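Local coordinates for KaiC-like domain-containing protein (Pyrococcus horikoshii, PDB 2EKD) that is of unknown function but is named KaiC-like and probably shares the P-loop NTPase fold, at residues F[29-32]-F[33-37]; F[64-67]-F[68-71]; F[169-172]-F[173-176]; F[180-184]-F[185-189]. All blocks are in the same frame, centred on the assembly; numbering follows the deposited sequence.

Contact 1: F[29-32]-F[33-37]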
ATOM      1  N   GLU F  29     -24.085   7.870  18.699  1.00 17.42           N
ATOM      2  CA  GLU F  29     -25.050   7.503  19.725  1.00 18.74           C
ATOM      3  C   GLU F  29     -26.174   8.553  19.824  1.00 19.98           C
ATOM      4  O   GLU F  29     -27.321   8.211  20.145  1.00 19.67           O
ATOM      5  CB  GLU F  29     -24.355   7.356  21.084  1.00 19.14           C
ATOM      6  CG  GLU F  29     -23.638   8.612  21.551  1.00 20.56           C
ATOM      7  CD  GLU F  29     -22.139   8.574  21.286  1.00 24.87           C
ATOM      8  OE1 GLU F  29     -21.703   7.887  20.335  1.00 24.91           O
ATOM      9  OE2 GLU F  29     -21.392   9.246  22.027  1.00 26.78           O
ATOM     10  N   LEU F  30     -25.846   9.817  19.545  1.00 18.06           N
ATOM     11  CA  LEU F  30     -26.838  10.895  19.604  1.00 20.32           C
ATOM     12  C   LEU F  30     -27.967  10.663  18.599  1.00 19.78           C
ATOM     13  O   LEU F  30     -29.133  10.925  18.897  1.00 20.06           O
ATOM     14  CB  LEU F  30     -26.197  12.262  19.325  1.00 18.44           C
ATOM     15  CG  LEU F  30     -25.106  12.795  20.254  1.00 22.78           C
ATOM     16  CD1 LEU F  30     -24.789  14.246  19.884  1.00 21.83           C
ATOM     17  CD2 LEU F  30     -25.571  12.720  21.700  1.00 22.56           C
ATOM     18  N   LEU F  31     -27.614  10.173  17.414  1.00 19.14           N
ATOM     19  CA  LEU F  31     -28.607   9.906  16.376  1.00 20.85           C
ATOM     20  C   LEU F  31     -29.440   8.698  16.776  1.00 20.28           C
ATOM     21  O   LEU F  31     -30.634   8.624  16.474  1.00 18.39           O
ATOM     22  CB  LEU F  31     -27.934   9.632  15.029  1.00 20.03           C
ATOM     23  CG  LEU F  31     -28.929   9.363  13.893  1.00 23.64           C
ATOM     24  CD1 LEU F  31     -29.825  10.594  13.691  1.00 21.10           C
ATOM     25  CD2 LEU F  31     -28.176   9.028  12.605  1.00 21.97           C
ATOM     26  N   LEU F  32     -28.798   7.749  17.448  1.00 20.28           N
ATOM     27  CA  LEU F  32     -29.491   6.557  17.905  1.00 20.51           C
ATOM     28  C   LEU F  32     -30.514   6.962  18.957  1.00 20.22           C
ATOM     29  O   LEU F  32     -31.659   6.520  18.923  1.00 23.15           O
ATOM     30  CB  LEU F  32     -28.523   5.558  18.538  1.00 20.77           C
ATOM     31  CG  LEU F  32     -29.309   4.414  19.196  1.00 22.98           C
ATOM     32  CD1 LEU F  32     -29.931   3.545  18.095  1.00 20.53           C
ATOM     33  CD2 LEU F  32     -28.404   3.595  20.102  1.00 22.78           C
ATOM     34  N   TYR F  33     -30.088   7.791  19.906  1.00 19.79           N
ATOM     35  CA  TYR F  33     -30.979   8.241  20.964  1.00 20.74           C
ATOM     36  C   TYR F  33     -32.181   8.931  20.334  1.00 21.44           C
ATOM     37  O   TYR F  33     -33.314   8.718  20.743  1.00 22.11           O
ATOM     38  CB  TYR F  33     -30.270   9.231  21.892  1.00 19.44           C
ATOM     39  CG  TYR F  33     -31.111   9.613  23.088  1.00 20.60           C
ATOM     40  CD1 TYR F  33     -31.254   8.739  24.165  1.00 21.88           C
ATOM     41  CD2 TYR F  33     -31.802  10.825  23.125  1.00 21.83           C
ATOM     42  CE1 TYR F  33     -32.061   9.056  25.248  1.00 23.07           C
ATOM     43  CE2 TYR F  33     -32.622  11.155  24.208  1.00 24.01           C
ATOM     44  CZ  TYR F  33     -32.745  10.263  25.266  1.00 25.81           C
ATOM     45  OH  TYR F  33     -33.549  10.568  26.342  1.00 27.22           O
ATOM     46  N   TYR F  34     -31.910   9.765  19.337  1.00 22.30           N
ATOM     47  CA  TYR F  34     -32.948  10.500  18.630  1.00 21.51           C
ATOM     48  C   TYR F  34     -33.972   9.553  18.008  1.00 22.64           C
ATOM     49  O   TYR F  34     -35.183   9.789  18.082  1.00 22.84           O
ATOM     50  CB  TYR F  34     -32.300  11.376  17.557  1.00 20.97           C
ATOM     51  CG  TYR F  34     -33.264  12.028  16.593  1.00 21.97           C
ATOM     52  CD1 TYR F  34     -33.799  13.296  16.857  1.00 22.16           C
ATOM     53  CD2 TYR F  34     -33.620  11.394  15.402  1.00 19.79           C
ATOM     54  CE1 TYR F  34     -34.660  13.920  15.952  1.00 22.96           C
ATOM     55  CE2 TYR F  34     -34.482  12.009  14.488  1.00 21.61           C
ATOM     56  CZ  TYR F  34     -34.995  13.269  14.768  1.00 22.22           C
ATOM     57  OH  TYR F  34     -35.819  13.887  13.856  1.00 24.39           O
ATOM     58  N   ILE F  35     -33.488   8.473  17.411  1.00 22.74           N
ATOM     59  CA  ILE F  35     -34.370   7.495  16.786  1.00 22.23           C
ATOM     60  C   ILE F  35     -35.208   6.705  17.806  1.00 24.89           C
ATOM     61  O   ILE F  35     -36.382   6.422  17.560  1.00 24.93           O
ATOM     62  CB  ILE F  35     -33.555   6.510  15.905  1.00 20.04           C
ATOM     63  CG1 ILE F  35     -33.060   7.233  14.646  1.00 19.05           C
ATOM     64  CG2 ILE F  35     -34.409   5.297  15.531  1.00 17.93           C
ATOM     65  CD1 ILE F  35     -32.217   6.357  13.709  1.00 16.56           C
ATOM     66  N   VAL F  36     -34.616   6.356  18.946  1.00 25.29           N
ATOM     67  CA  VAL F  36     -35.332   5.578  19.964  1.00 27.26           C
ATOM     68  C   VAL F  36     -36.303   6.446  20.793  1.00 29.08           C
ATOM     69  O   VAL F  36     -37.484   6.144  20.930  1.00 28.66           O
ATOM     70  CB  VAL F  36     -34.331   4.907  20.920  1.00 27.30           C
ATOM     71  CG1 VAL F  36     -35.087   4.235  22.063  1.00 26.28           C
ATOM     72  CG2 VAL F  36     -33.537   3.848  20.180  1.00 24.86           C
ATOM     73  N   ASN F  37     -35.736   7.517  21.420  1.00 31.69           N
ATOM     74  CA  ASN F  37     -36.571   8.415  22.224  1.00 34.84           C
ATOM     75  C   ASN F  37     -37.798   8.856  21.417  1.00 37.01           C
ATOM     76  O   ASN F  37     -38.950   8.675  21.815  1.00 38.15           O
ATOM     77  CB  ASN F  37     -35.715   9.640  22.577  1.00 33.39           C
ATOM     78  CG  ASN F  37     -36.330  10.438  23.715  1.00 33.01           C
ATOM     79  OD1 ASN F  37     -36.091  11.644  23.864  1.00 31.58           O
ATOM     80  ND2 ASN F  37     -37.091   9.733  24.576  1.00 30.28           N
TER

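Contact 2: F[64-67]-F[68-71]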
ATOM      1  N   PHE F  64     -27.741  11.926  29.323  1.00 29.94           N
ATOM      2  CA  PHE F  64     -29.050  11.659  28.744  1.00 30.61           C
ATOM      3  C   PHE F  64     -29.880  10.746  29.642  1.00 31.27           C
ATOM      4  O   PHE F  64     -29.346   9.992  30.455  1.00 32.07           O
ATOM      5  CB  PHE F  64     -28.914  10.999  27.368  1.00 28.19           C
ATOM      6  CG  PHE F  64     -28.414  11.922  26.291  1.00 28.52           C
ATOM      7  CD1 PHE F  64     -27.095  12.368  26.289  1.00 27.21           C
ATOM      8  CD2 PHE F  64     -29.266  12.346  25.273  1.00 28.57           C
ATOM      9  CE1 PHE F  64     -26.629  13.222  25.291  1.00 26.88           C
ATOM     10  CE2 PHE F  64     -28.810  13.203  24.265  1.00 28.84           C
ATOM     11  CZ  PHE F  64     -27.487  13.642  24.276  1.00 26.30           C
ATOM     12  N   ASP F  65     -31.195  10.836  29.505  1.00 31.69           N
ATOM     13  CA  ASP F  65     -32.087   9.965  30.250  1.00 32.15           C
ATOM     14  C   ASP F  65     -32.121   8.711  29.381  1.00 31.08           C
ATOM     15  O   ASP F  65     -32.667   8.729  28.282  1.00 29.79           O
ATOM     16  CB  ASP F  65     -33.481  10.585  30.350  1.00 34.91           C
ATOM     17  CG  ASP F  65     -34.528   9.589  30.798  1.00 38.25           C
ATOM     18  OD1 ASP F  65     -34.319   8.923  31.834  1.00 38.35           O
ATOM     19  OD2 ASP F  65     -35.565   9.476  30.110  1.00 42.68           O
ATOM     20  N   VAL F  66     -31.523   7.632  29.871  1.00 30.24           N
ATOM     21  CA  VAL F  66     -31.454   6.393  29.111  1.00 29.60           C
ATOM     22  C   VAL F  66     -32.535   5.357  29.405  1.00 29.90           C
ATOM     23  O   VAL F  66     -32.376   4.184  29.075  1.00 29.10           O
ATOM     24  CB  VAL F  66     -30.069   5.730  29.282  1.00 29.79           C
ATOM     25  CG1 VAL F  66     -29.002   6.604  28.650  1.00 30.31           C
ATOM     26  CG2 VAL F  66     -29.764   5.528  30.765  1.00 30.77           C
ATOM     27  N   ALA F  67     -33.632   5.777  30.025  1.00 30.93           N
ATOM     28  CA  ALA F  67     -34.721   4.845  30.300  1.00 30.29           C
ATOM     29  C   ALA F  67     -35.337   4.379  28.968  1.00 29.72           C
ATOM     30  O   ALA F  67     -35.666   3.201  28.803  1.00 30.32           O
ATOM     31  CB  ALA F  67     -35.773   5.505  31.175  1.00 30.14           C
ATOM     32  N   PRO F  68     -35.501   5.299  28.000  1.00 28.30           N
ATOM     33  CA  PRO F  68     -36.076   4.913  26.706  1.00 28.36           C
ATOM     34  C   PRO F  68     -35.264   3.795  26.036  1.00 29.38           C
ATOM     35  O   PRO F  68     -35.805   2.984  25.287  1.00 30.24           O
ATOM     36  CB  PRO F  68     -36.017   6.209  25.897  1.00 28.93           C
ATOM     37  CG  PRO F  68     -36.143   7.266  26.937  1.00 30.01           C
ATOM     38  CD  PRO F  68     -35.258   6.752  28.052  1.00 28.79           C
ATOM     39  N   LEU F  69     -33.961   3.762  26.301  1.00 28.61           N
ATOM     40  CA  LEU F  69     -33.106   2.738  25.715  1.00 29.05           C
ATOM     41  C   LEU F  69     -33.216   1.425  26.484  1.00 29.93           C
ATOM     42  O   LEU F  69     -32.981   0.350  25.928  1.00 28.72           O
ATOM     43  CB  LEU F  69     -31.648   3.200  25.703  1.00 30.48           C
ATOM     44  CG  LEU F  69     -31.299   4.455  24.898  1.00 31.32           C
ATOM     45  CD1 LEU F  69     -29.790   4.651  24.939  1.00 34.16           C
ATOM     46  CD2 LEU F  69     -31.770   4.318  23.460  1.00 30.23           C
ATOM     47  N   GLU F  70     -33.575   1.518  27.761  1.00 30.29           N
ATOM     48  CA  GLU F  70     -33.707   0.334  28.606  1.00 32.11           C
ATOM     49  C   GLU F  70     -35.027  -0.396  28.382  1.00 31.56           C
ATOM     50  O   GLU F  70     -35.131  -1.594  28.640  1.00 30.66           O
ATOM     51  CB  GLU F  70     -33.611   0.723  30.082  1.00 33.48           C
ATOM     52  CG  GLU F  70     -32.253   1.207  30.531  1.00 36.20           C
ATOM     53  CD  GLU F  70     -32.286   1.742  31.948  1.00 39.67           C
ATOM     54  OE1 GLU F  70     -32.914   1.093  32.814  1.00 44.17           O
ATOM     55  OE2 GLU F  70     -31.681   2.804  32.204  1.00 41.13           O
ATOM     56  N   ASN F  71     -36.028   0.320  27.886  1.00 32.01           N
ATOM     57  CA  ASN F  71     -37.342  -0.276  27.685  1.00 33.47           C
ATOM     58  C   ASN F  71     -37.706  -0.735  26.278  1.00 32.46           C
ATOM     59  O   ASN F  71     -38.843  -1.130  26.039  1.00 32.54           O
ATOM     60  CB  ASN F  71     -38.417   0.685  28.203  1.00 35.83           C
ATOM     61  CG  ASN F  71     -38.255   0.982  29.680  1.00 38.48           C
ATOM     62  OD1 ASN F  71     -38.274   0.071  30.514  1.00 42.58           O
ATOM     63  ND2 ASN F  71     -38.090   2.256  30.013  1.00 39.43           N
TER

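Contact 3: F[169-172]-F[173-176]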
ATOM      1  N   ASP F 169     -18.021  -1.289  -0.401  1.00 19.19           N
ATOM      2  CA  ASP F 169     -18.719  -1.027  -1.655  1.00 23.07           C
ATOM      3  C   ASP F 169     -19.865  -2.013  -1.882  1.00 21.76           C
ATOM      4  O   ASP F 169     -20.908  -1.650  -2.413  1.00 20.86           O
ATOM      5  CB  ASP F 169     -17.742  -1.096  -2.833  1.00 27.92           C
ATOM      6  CG  ASP F 169     -16.905   0.163  -2.970  1.00 35.00           C
ATOM      7  OD1 ASP F 169     -17.474   1.216  -3.352  1.00 35.76           O
ATOM      8  OD2 ASP F 169     -15.685   0.100  -2.692  1.00 38.12           O
ATOM      9  N   LEU F 170     -19.656  -3.267  -1.496  1.00 20.06           N
ATOM     10  CA  LEU F 170     -20.689  -4.278  -1.649  1.00 20.12           C
ATOM     11  C   LEU F 170     -21.861  -3.944  -0.730  1.00 19.38           C
ATOM     12  O   LEU F 170     -23.018  -4.074  -1.117  1.00 18.39           O
ATOM     13  CB  LEU F 170     -20.153  -5.665  -1.289  1.00 19.72           C
ATOM     14  CG  LEU F 170     -19.667  -6.627  -2.369  1.00 21.75           C
ATOM     15  CD1 LEU F 170     -19.703  -8.030  -1.771  1.00 23.69           C
ATOM     16  CD2 LEU F 170     -20.557  -6.578  -3.609  1.00 19.44           C
ATOM     17  N   LEU F 171     -21.541  -3.520   0.491  1.00 18.49           N
ATOM     18  CA  LEU F 171     -22.545  -3.164   1.489  1.00 19.84           C
ATOM     19  C   LEU F 171     -23.391  -1.977   1.030  1.00 20.22           C
ATOM     20  O   LEU F 171     -24.619  -1.991   1.160  1.00 19.65           O
ATOM     21  CB  LEU F 171     -21.869  -2.797   2.813  1.00 20.90           C
ATOM     22  CG  LEU F 171     -22.318  -3.469   4.109  1.00 23.03           C
ATOM     23  CD1 LEU F 171     -21.679  -2.731   5.274  1.00 21.11           C
ATOM     24  CD2 LEU F 171     -23.836  -3.455   4.237  1.00 22.33           C
ATOM     25  N   GLU F 172     -22.728  -0.942   0.518  1.00 19.09           N
ATOM     26  CA  GLU F 172     -23.432   0.248   0.054  1.00 18.25           C
ATOM     27  C   GLU F 172     -24.320  -0.097  -1.136  1.00 17.94           C
ATOM     28  O   GLU F 172     -25.341   0.549  -1.366  1.00 18.29           O
ATOM     29  CB  GLU F 172     -22.436   1.351  -0.330  1.00 19.60           C
ATOM     30  CG  GLU F 172     -21.512   1.780   0.817  1.00 21.64           C
ATOM     31  CD  GLU F 172     -20.763   3.076   0.533  1.00 25.21           C
ATOM     32  OE1 GLU F 172     -20.277   3.263  -0.602  1.00 26.36           O
ATOM     33  OE2 GLU F 172     -20.645   3.910   1.453  1.00 27.74           O
ATOM     34  N   GLU F 173     -23.938  -1.134  -1.872  1.00 14.97           N
ATOM     35  CA  GLU F 173     -24.700  -1.568  -3.036  1.00 14.70           C
ATOM     36  C   GLU F 173     -26.040  -2.229  -2.680  1.00 14.86           C
ATOM     37  O   GLU F 173     -27.067  -1.920  -3.280  1.00 14.55           O
ATOM     38  CB  GLU F 173     -23.871  -2.552  -3.873  1.00 13.90           C
ATOM     39  CG  GLU F 173     -24.534  -2.942  -5.191  1.00 16.42           C
ATOM     40  CD  GLU F 173     -23.763  -4.006  -5.975  1.00 21.43           C
ATOM     41  OE1 GLU F 173     -22.511  -3.953  -6.025  1.00 20.02           O
ATOM     42  OE2 GLU F 173     -24.422  -4.889  -6.564  1.00 22.34           O
ATOM     43  N   VAL F 174     -26.026  -3.135  -1.704  1.00 15.19           N
ATOM     44  CA  VAL F 174     -27.232  -3.861  -1.325  1.00 13.99           C
ATOM     45  C   VAL F 174     -28.282  -3.096  -0.538  1.00 15.02           C
ATOM     46  O   VAL F 174     -29.447  -3.500  -0.517  1.00 15.30           O
ATOM     47  CB  VAL F 174     -26.885  -5.149  -0.548  1.00 15.21           C
ATOM     48  CG1 VAL F 174     -25.956  -6.022  -1.388  1.00 12.60           C
ATOM     49  CG2 VAL F 174     -26.247  -4.802   0.785  1.00 14.30           C
ATOM     50  N   VAL F 175     -27.895  -2.002   0.115  1.00 14.06           N
ATOM     51  CA  VAL F 175     -28.870  -1.237   0.876  1.00 12.90           C
ATOM     52  C   VAL F 175     -29.666  -0.300  -0.036  1.00 14.08           C
ATOM     53  O   VAL F 175     -29.240  -0.016  -1.159  1.00 14.28           O
ATOM     54  CB  VAL F 175     -28.192  -0.426   2.016  1.00 14.96           C
ATOM     55  CG1 VAL F 175     -27.437  -1.382   2.944  1.00 11.45           C
ATOM     56  CG2 VAL F 175     -27.255   0.637   1.439  1.00 12.26           C
ATOM     57  N   THR F 176     -30.816   0.170   0.444  1.00 13.49           N
ATOM     58  CA  THR F 176     -31.671   1.068  -0.335  1.00 14.95           C
ATOM     59  C   THR F 176     -31.370   2.553  -0.116  1.00 15.90           C
ATOM     60  O   THR F 176     -31.655   3.380  -0.981  1.00 14.45           O
ATOM     61  CB  THR F 176     -33.173   0.817  -0.040  1.00 16.32           C
ATOM     62  OG1 THR F 176     -33.398   0.854   1.376  1.00 19.62           O
ATOM     63  CG2 THR F 176     -33.605  -0.534  -0.586  1.00 17.53           C
TER

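Contact 4: F[180-184]-F[185-189]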
ATOM      1  N   GLU F 180     -24.700   9.531   5.750  1.00 19.70           N
ATOM      2  CA  GLU F 180     -23.357   9.692   6.270  1.00 22.93           C
ATOM      3  C   GLU F 180     -23.350  10.856   7.253  1.00 22.30           C
ATOM      4  O   GLU F 180     -23.686  11.989   6.896  1.00 21.12           O
ATOM      5  CB  GLU F 180     -22.344   9.943   5.149  1.00 24.42           C
ATOM      6  CG  GLU F 180     -20.951   9.455   5.529  1.00 30.90           C
ATOM      7  CD  GLU F 180     -19.873   9.809   4.517  1.00 36.81           C
ATOM      8  OE1 GLU F 180     -20.120   9.677   3.294  1.00 39.25           O
ATOM      9  OE2 GLU F 180     -18.766  10.204   4.954  1.00 38.55           O
ATOM     10  N   ILE F 181     -22.986  10.565   8.496  1.00 19.74           N
ATOM     11  CA  ILE F 181     -22.936  11.591   9.517  1.00 22.49           C
ATOM     12  C   ILE F 181     -21.662  12.420   9.422  1.00 23.11           C
ATOM     13  O   ILE F 181     -20.559  11.872   9.399  1.00 22.88           O
ATOM     14  CB  ILE F 181     -22.997  10.988  10.934  1.00 23.45           C
ATOM     15  CG1 ILE F 181     -24.289  10.187  11.112  1.00 22.46           C
ATOM     16  CG2 ILE F 181     -22.913  12.107  11.967  1.00 23.83           C
ATOM     17  CD1 ILE F 181     -24.440   9.557  12.485  1.00 24.78           C
ATOM     18  N   THR F 182     -21.821  13.740   9.354  1.00 23.67           N
ATOM     19  CA  THR F 182     -20.678  14.655   9.299  1.00 24.10           C
ATOM     20  C   THR F 182     -20.949  15.771  10.294  1.00 24.27           C
ATOM     21  O   THR F 182     -22.035  15.843  10.858  1.00 23.56           O
ATOM     22  CB  THR F 182     -20.486  15.293   7.904  1.00 24.88           C
ATOM     23  OG1 THR F 182     -21.578  16.179   7.625  1.00 24.47           O
ATOM     24  CG2 THR F 182     -20.408  14.217   6.831  1.00 25.12           C
ATOM     25  N   ASP F 183     -19.964  16.640  10.501  1.00 28.17           N
ATOM     26  CA  ASP F 183     -20.108  17.751  11.441  1.00 31.34           C
ATOM     27  C   ASP F 183     -21.173  18.768  11.055  1.00 30.32           C
ATOM     28  O   ASP F 183     -21.801  19.363  11.923  1.00 29.83           O
ATOM     29  CB  ASP F 183     -18.772  18.477  11.622  1.00 36.98           C
ATOM     30  CG  ASP F 183     -17.782  17.675  12.444  1.00 42.88           C
ATOM     31  OD1 ASP F 183     -18.178  17.176  13.524  1.00 46.42           O
ATOM     32  OD2 ASP F 183     -16.612  17.552  12.016  1.00 45.19           O
ATOM     33  N   SER F 184     -21.380  18.973   9.758  1.00 30.40           N
ATOM     34  CA  SER F 184     -22.374  19.942   9.311  1.00 30.06           C
ATOM     35  C   SER F 184     -23.753  19.315   9.145  1.00 28.56           C
ATOM     36  O   SER F 184     -24.723  20.000   8.818  1.00 27.58           O
ATOM     37  CB  SER F 184     -21.927  20.585   7.996  1.00 31.24           C
ATOM     38  OG  SER F 184     -21.733  19.607   6.989  1.00 36.38           O
ATOM     39  N   GLY F 185     -23.842  18.009   9.377  1.00 26.97           N
ATOM     40  CA  GLY F 185     -25.123  17.337   9.245  1.00 25.02           C
ATOM     41  C   GLY F 185     -25.044  15.958   8.620  1.00 24.50           C
ATOM     42  O   GLY F 185     -23.961  15.414   8.390  1.00 22.62           O
ATOM     43  N   ILE F 186     -26.209  15.392   8.334  1.00 23.57           N
ATOM     44  CA  ILE F 186     -26.285  14.063   7.748  1.00 22.09           C
ATOM     45  C   ILE F 186     -26.436  14.135   6.234  1.00 22.83           C
ATOM     46  O   ILE F 186     -27.392  14.720   5.718  1.00 22.53           O
ATOM     47  CB  ILE F 186     -27.473  13.283   8.352  1.00 21.04           C
ATOM     48  CG1 ILE F 186     -27.326  13.230   9.878  1.00 17.97           C
ATOM     49  CG2 ILE F 186     -27.529  11.883   7.777  1.00 18.36           C
ATOM     50  CD1 ILE F 186     -28.550  12.723  10.580  1.00 19.80           C
ATOM     51  N   ILE F 187     -25.482  13.547   5.517  1.00 21.82           N
ATOM     52  CA  ILE F 187     -25.542  13.554   4.065  1.00 22.58           C
ATOM     53  C   ILE F 187     -26.289  12.325   3.578  1.00 22.44           C
ATOM     54  O   ILE F 187     -26.051  11.213   4.051  1.00 20.88           O
ATOM     55  CB  ILE F 187     -24.147  13.520   3.421  1.00 23.15           C
ATOM     56  CG1 ILE F 187     -23.334  14.737   3.856  1.00 25.25           C
ATOM     57  CG2 ILE F 187     -24.287  13.492   1.896  1.00 22.55           C
ATOM     58  CD1 ILE F 187     -21.918  14.751   3.284  1.00 25.40           C
ATOM     59  N   ILE F 188     -27.203  12.536   2.640  1.00 21.75           N
ATOM     60  CA  ILE F 188     -27.964  11.444   2.057  1.00 21.10           C
ATOM     61  C   ILE F 188     -27.241  11.066   0.774  1.00 21.21           C
ATOM     62  O   ILE F 188     -27.527  11.610  -0.287  1.00 22.18           O
ATOM     63  CB  ILE F 188     -29.398  11.883   1.737  1.00 21.61           C
ATOM     64  CG1 ILE F 188     -30.089  12.321   3.039  1.00 23.15           C
ATOM     65  CG2 ILE F 188     -30.160  10.740   1.066  1.00 23.25           C
ATOM     66  CD1 ILE F 188     -31.473  12.886   2.869  1.00 22.51           C
ATOM     67  N   LYS F 189     -26.284  10.149   0.889  1.00 20.12           N
ATOM     68  CA  LYS F 189     -25.498   9.692  -0.253  1.00 20.94           C
ATOM     69  C   LYS F 189     -26.315   8.904  -1.269  1.00 18.88           C
ATOM     70  O   LYS F 189     -25.996   8.898  -2.454  1.00 18.30           O
ATOM     71  CB  LYS F 189     -24.331   8.812   0.217  1.00 21.01           C
ATOM     72  CG  LYS F 189     -23.198   9.557   0.891  1.00 26.62           C
ATOM     73  CD  LYS F 189     -22.206   8.592   1.549  1.00 27.31           C
ATOM     74  CE  LYS F 189     -21.606   7.618   0.548  1.00 29.83           C
ATOM     75  NZ  LYS F 189     -20.613   6.695   1.175  1.00 30.19           N
TER

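Contact 1: F[29-32]-F[33-37]
Y33 N donates to E29 O over 2.8 Å, the first of four i to i+4 backbone bonds from residues 29-32 to residues 33-36 of the α-helix 29-37. Y34 N, I35 N and V36 N follow in turn, reaching L30 O, L31 O and L32 O at about equal length. V36 N meets L32 O with its donor nearly in line with the carbonyl bond, whereas Y34 N is tilted 31° from the plane of the L30 carbonyl.

The polar ends of the side chains leave the helix: E29 OE1 forms a salt bridge with R58, while Y33 OH bonds to D65 O and Y34 OH to M3 O. Packing along the helix is lighter. L31 touches Y34 with one methyl, CD1 standing 4.2 Å from Y34 CD2. The same leucine also meets I35: I35 CG1 lies 3.3 Å from L31 O, and its CD1 touches L31 CG. L32 and V36 run side by side and point the same way. L32 meets Y52 and F55 of helix 51-61 and P117 and L119 of strand 114-119, while V36 rests on L69 and V72. The tyrosine rings diverge from this row, and Y33 stacks edge-to-face on F64. V36 CG2 lies beside its own backbone N (CG1 opposite that N, chi1 174°), which brings CG2 to 4.2 Å from L32 CD1.

Contact 2: F[64-67]-F[68-71]
A67 O accepts two backbone N-H groups: N71 N reaches it at 3.0 Å, approaching almost straight down the carbonyl bond, and E70 N adds a weak bond of 2.9 Å. One residue earlier V66 O, at the N-cap position, receives weak bonds from both L69 N and E70 N. E70 N is thus shared between V66 O and A67 O in the short helix 67-70.

The side chains arrange themselves round these oxygens. E70 folds back so that its CG lies 3.3 Å from V66 O, and its chain then runs extended past V66, OE2 coming 3.6 Å from the methyl V66 CG2. OE2 finds its hydrogen-bond partner in Y56 OH of helix 51-61. V66 CG1 meets L69 CD1 at 4.3 Å, and both residues lean on L59.

P68 sits in the first turn. Its CD is packed tightly against A67 CB at 3.4 Å, and D65 crosses the ring at about a right angle, with OD2 3.4 Å from CD. N37 of helix 29-37 also packs on P68. A glycine in place of P68 would take away the ring, and is likely to leave the D65 carboxylate and N37 facing a gap while the turn becomes freer to flex. Since proline has no N-H to give, and the nitrogen of P68, the second residue of helix 67-70, would have no i-4 carbonyl within the helix to bond, P68 stiffens the helix start without costing a helical backbone bond.

Contact 3: F[169-172]-F[173-176]
The E173 carboxylate is the flat group that meets the preceding turn: L170 CD2 stands off its plane beyond OE1, 4.1 Å from that oxygen. Both oxygens are taken up by the second subunit, OE1 by N156 ND2 and OE2 by Y22 OH. The E173 chain leaves opposite its backbone N (chi1 -174°) and stays extended, which carries the acid out to that interface.

This is the last turn of the α-helix 165-174, and its backbone bonds are mostly weak; V174 N to L170 O, at 3.2 Å, is the exception. E173 N divides itself between weak bonds to D169 O and L170 O, and V175 N reaches L171 O only weakly, over 3.4 Å, as V175 leaves helical geometry. Two valine methyls lie beside L171 O, V174 CG2 at 3.3 Å and V175 CG1 at 3.4 Å. L171 CD2 also comes 4.4 Å from each of these methyl carbons. K190 NZ bonds to the carbonyl oxygens of E172 and V175, at the helix end.

The helix end is wedged between several elements. V174 packs on helix 130-141, V175 and E172 on strand 17-22, and E172 OE2 pairs with K189 of strand 185-190. D169 faces the second subunit, binding its K162 and N158, so this turn contributes to the subunit interface.

Contact 4: F[180-184]-F[185-189]
E180 pairs with I187 in the β-hairpin through two backbone bonds: E180 N to I187 O and I187 N to E180 O, both 2.7 Å. The first lies in the carbonyl plane. The E180 side chain crosses that of K189 obliquely, but the salt bridge from OE1 to NZ is long at 3.7 Å. K189 NZ also forms salt bridges with E172 and E21, that with E172 the strongest.

I181 makes a non-hydrogen-bonded pair with I186 on the sheet face opposite to E180 and I187. Their CG1 atoms are 4.5 Å apart, and both side chains rest on L31 of helix 29-37.

T182 opens the type I turn that ends at G185. Its N (2.9 Å) and its OG1 (2.6 Å) reach G185 O from opposite faces of that carbonyl. With chi1 at 68°, OG1 is lodged between backbone N and carbonyl carbon, close to the partner strand, while CG2 lies 3.9 Å from I187 CD1. S184 OG adds a weak bond to OG1. A valine replacing T182 lacks OG1, so G185 O would probably be held by the backbone N alone and S184 OG would lose its weak link.

S184 leads into G185, whose N returns to T182 O at 3.2 Å from well above the carbonyl plane. The tight end of the hairpin thus combines a hydroxyl that adds a second bond to G185 O with a glycine at whose backbone angles a side chain would jam against S184 O.

How the contacts relate
Along the chain the contacts come in order, 1 to 4, without overlap. Contacts 1 and 2 are neighbours, their centres about 10 Å apart: Y33 OH probably hydrogen-bonds to D65 O, and the two pack together. Contact 1 also touches contact 4, L31 lying against I181 and I186, so helix 29-37 bridges helix 67-70 and the hairpin 177-190 of the mixed sheet. Contact 3, on the far side of the chain's centre from contacts 1 and 2, joins contact 4 through the E172-K189 salt bridge. Contacts 2 and 3 are farthest apart, about 31 Å between centres. Contacts 1, 2 and 4 thus tie helices to the sheet within one subunit, whereas contact 3 lies at the subunit interface.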